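PDB 6LKK: ABC transporter, solute-binding protein, which binds glucose 6-phosphate and probably serves as an extracellular sensor of this sugar phosphate for a two-component signalling system. Local coordinates for residues Ile129-Pro134 / Gln159-Ala164. Residues are numbered along the deposited sequence; the frame is centred on the assembly and turned at random.
Sequences IAYSNP and QFQNHA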
loop_
_atom_site.group_PDB
_atom_site.type_symbol
_atom_site.label_atom_id
_atom_site.label_comp_id
_atom_site.label_asym_id
_atom_site.label_seq_id
_atom_site.Cartn_x
_atom_site.Cartn_y
_atom_site.Cartn_z
ATOM N N ILE A 129 20.340 4.953 -1.860
ATOM C CA ILE A 129 18.983 4.517 -2.163
ATOM C C ILE A 129 18.390 3.937 -0.889
ATOM O O ILE A 129 19.100 3.290 -0.110
ATOM C CB ILE A 129 18.967 3.465 -3.291
ATOM C CG1 ILE A 129 19.801 3.937 -4.483
ATOM C CG2 ILE A 129 17.535 3.144 -3.706
ATOM C CD1 ILE A 129 19.347 5.256 -5.069
ATOM N N ALA A 130 17.092 4.154 -0.678
ATOM C CA ALA A 130 16.426 3.709 0.539
ATOM C C ALA A 130 15.205 2.857 0.218
ATOM O O ALA A 130 14.570 3.012 -0.828
ATOM C CB ALA A 130 16.000 4.897 1.407
ATOM N N TYR A 131 14.887 1.952 1.140
ATOM C CA TYR A 131 13.663 1.164 1.088
ATOM C C TYR A 131 13.284 0.798 2.515
ATOM O O TYR A 131 14.072 0.973 3.446
ATOM C CB TYR A 131 13.825 -0.087 0.217
ATOM C CG TYR A 131 14.745 -1.141 0.796
ATOM C CD1 TYR A 131 16.120 -0.951 0.825
ATOM C CD2 TYR A 131 14.238 -2.330 1.300
ATOM C CE1 TYR A 131 16.963 -1.914 1.349
ATOM C CE2 TYR A 131 15.072 -3.298 1.823
ATOM C CZ TYR A 131 16.432 -3.086 1.846
ATOM O OH TYR A 131 17.259 -4.057 2.370
ATOM N N SER A 132 12.066 0.292 2.686
ATOM C CA SER A 132 11.565 -0.038 4.012
ATOM C C SER A 132 11.582 -1.545 4.257
ATOM O O SER A 132 11.549 -2.358 3.331
ATOM C CB SER A 132 10.151 0.517 4.219
ATOM O OG SER A 132 9.269 0.120 3.188
ATOM N N ASN A 133 11.634 -1.898 5.539
ATOM C CA ASN A 133 11.785 -3.268 6.017
ATOM C C ASN A 133 10.764 -4.204 5.379
ATOM O O ASN A 133 9.562 -4.073 5.643
ATOM C CB ASN A 133 11.630 -3.297 7.537
ATOM C CG ASN A 133 11.997 -4.640 8.137
ATOM O OD1 ASN A 133 12.108 -5.640 7.431
ATOM N ND2 ASN A 133 12.182 -4.667 9.452
ATOM N N PRO A 134 11.190 -5.171 4.557
ATOM C CA PRO A 134 10.210 -6.085 3.946
ATOM C C PRO A 134 9.560 -7.031 4.938
ATOM O O PRO A 134 8.533 -7.636 4.608
ATOM C CB PRO A 134 11.038 -6.851 2.907
ATOM C CG PRO A 134 12.435 -6.782 3.405
ATOM C CD PRO A 134 12.568 -5.471 4.129
ATOM N N GLN A 159 21.303 -8.341 -4.489
ATOM C CA GLN A 159 22.111 -7.299 -5.114
ATOM C C GLN A 159 21.544 -5.919 -4.811
ATOM O O GLN A 159 22.296 -4.986 -4.505
ATOM C CB GLN A 159 22.205 -7.518 -6.623
ATOM C CG GLN A 159 23.208 -6.588 -7.295
ATOM C CD GLN A 159 23.318 -6.798 -8.794
ATOM O OE1 GLN A 159 22.639 -7.647 -9.370
ATOM N NE2 GLN A 159 24.179 -6.016 -9.435
ATOM N N PHE A 160 20.219 -5.767 -4.878
ATOM C CA PHE A 160 19.617 -4.485 -4.533
ATOM C C PHE A 160 19.840 -4.156 -3.063
ATOM O O PHE A 160 20.239 -3.037 -2.716
ATOM C CB PHE A 160 18.120 -4.482 -4.846
ATOM C CG PHE A 160 17.415 -3.285 -4.288
ATOM C CD1 PHE A 160 17.425 -2.082 -4.971
ATOM C CD2 PHE A 160 16.789 -3.344 -3.053
ATOM C CE1 PHE A 160 16.803 -0.969 -4.446
ATOM C CE2 PHE A 160 16.167 -2.232 -2.524
ATOM C CZ PHE A 160 16.177 -1.044 -3.220
ATOM N N GLN A 161 19.570 -5.117 -2.178
ATOM C CA GLN A 161 19.686 -4.850 -0.750
ATOM C C GLN A 161 21.109 -4.468 -0.365
ATOM O O GLN A 161 21.305 -3.632 0.522
ATOM C CB GLN A 161 19.216 -6.066 0.048
ATOM C CG GLN A 161 17.725 -6.334 -0.089
ATOM C CD GLN A 161 17.252 -7.482 0.775
ATOM O OE1 GLN A 161 17.869 -8.545 0.808
ATOM N NE2 GLN A 161 16.151 -7.270 1.486
ATOM N N ASN A 162 22.111 -5.053 -1.023
ATOM C CA ASN A 162 23.495 -4.671 -0.764
ATOM C C ASN A 162 23.835 -3.302 -1.334
ATOM O O ASN A 162 24.899 -2.761 -1.016
ATOM C CB ASN A 162 24.446 -5.720 -1.344
ATOM C CG ASN A 162 24.367 -7.047 -0.611
ATOM O OD1 ASN A 162 24.134 -7.088 0.596
ATOM N ND2 ASN A 162 24.560 -8.140 -1.342
ATOM N N HIS A 163 22.960 -2.736 -2.163
ATOM C CA HIS A 163 23.165 -1.431 -2.772
ATOM C C HIS A 163 22.417 -0.319 -2.049
ATOM O O HIS A 163 22.679 0.857 -2.317
ATOM C CB HIS A 163 22.709 -1.477 -4.237
ATOM C CG HIS A 163 23.435 -0.526 -5.137
ATOM N ND1 HIS A 163 24.720 -0.756 -5.582
ATOM C CD2 HIS A 163 23.048 0.646 -5.693
ATOM C CE1 HIS A 163 25.095 0.239 -6.367
ATOM N NE2 HIS A 163 24.099 1.104 -6.448
ATOM N N ALA A 164 21.512 -0.661 -1.134
ATOM C CA ALA A 164 20.539 0.280 -0.604
ATOM C C ALA A 164 20.524 0.236 0.918
ATOM O O ALA A 164 21.066 -0.676 1.549
ATOM C CB ALA A 164 19.138 -0.022 -1.151
HETATM O O HOH W 1 19.852 -3.448 2.809
#
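The hydroxyl of Tyr131 is gripped by two groups. A water hydrogen-bonds to Tyr131 OH at 2.7 Å, in the plane of the ring, and donates a hydrogen bond to the backbone O of Gln161. Gln166 NE2, on the neighbouring strand, is the second partner. Together they fix the phenol end of a buried side chain. The side chain of Gln161 crosses the phenol at about a right angle, with CG 3.4 Å from Tyr131 OH. Phe160 turns an edge to one face of the Tyr131 ring in a T-shaped stack, centroids 5.2 Å apart and planes at 63°. The contact falls near the rim, where Phe160 CE2 stands 3.6 Å from Tyr131 CD1. With CG anti to the backbone N (chi1 170°), the ring of Phe160 is carried over to Tyr131. Ala164 CB sits over one face of the Phe160 ring, near its rim, and also touches Tyr131 CD1 at 3.7 Å and Ile129 CB at 4.1 Å. Met144 and Ile147 of helix 138-151 also touch Phe160. Strand 129-132 pairs in parallel with strand 165-167, which begins right after Ala164. The arrangement is a beta-alpha-beta crossover, connected through helices 138-151 and 154-161, within a solute-binding protein of the periplasmic-binding-protein fold.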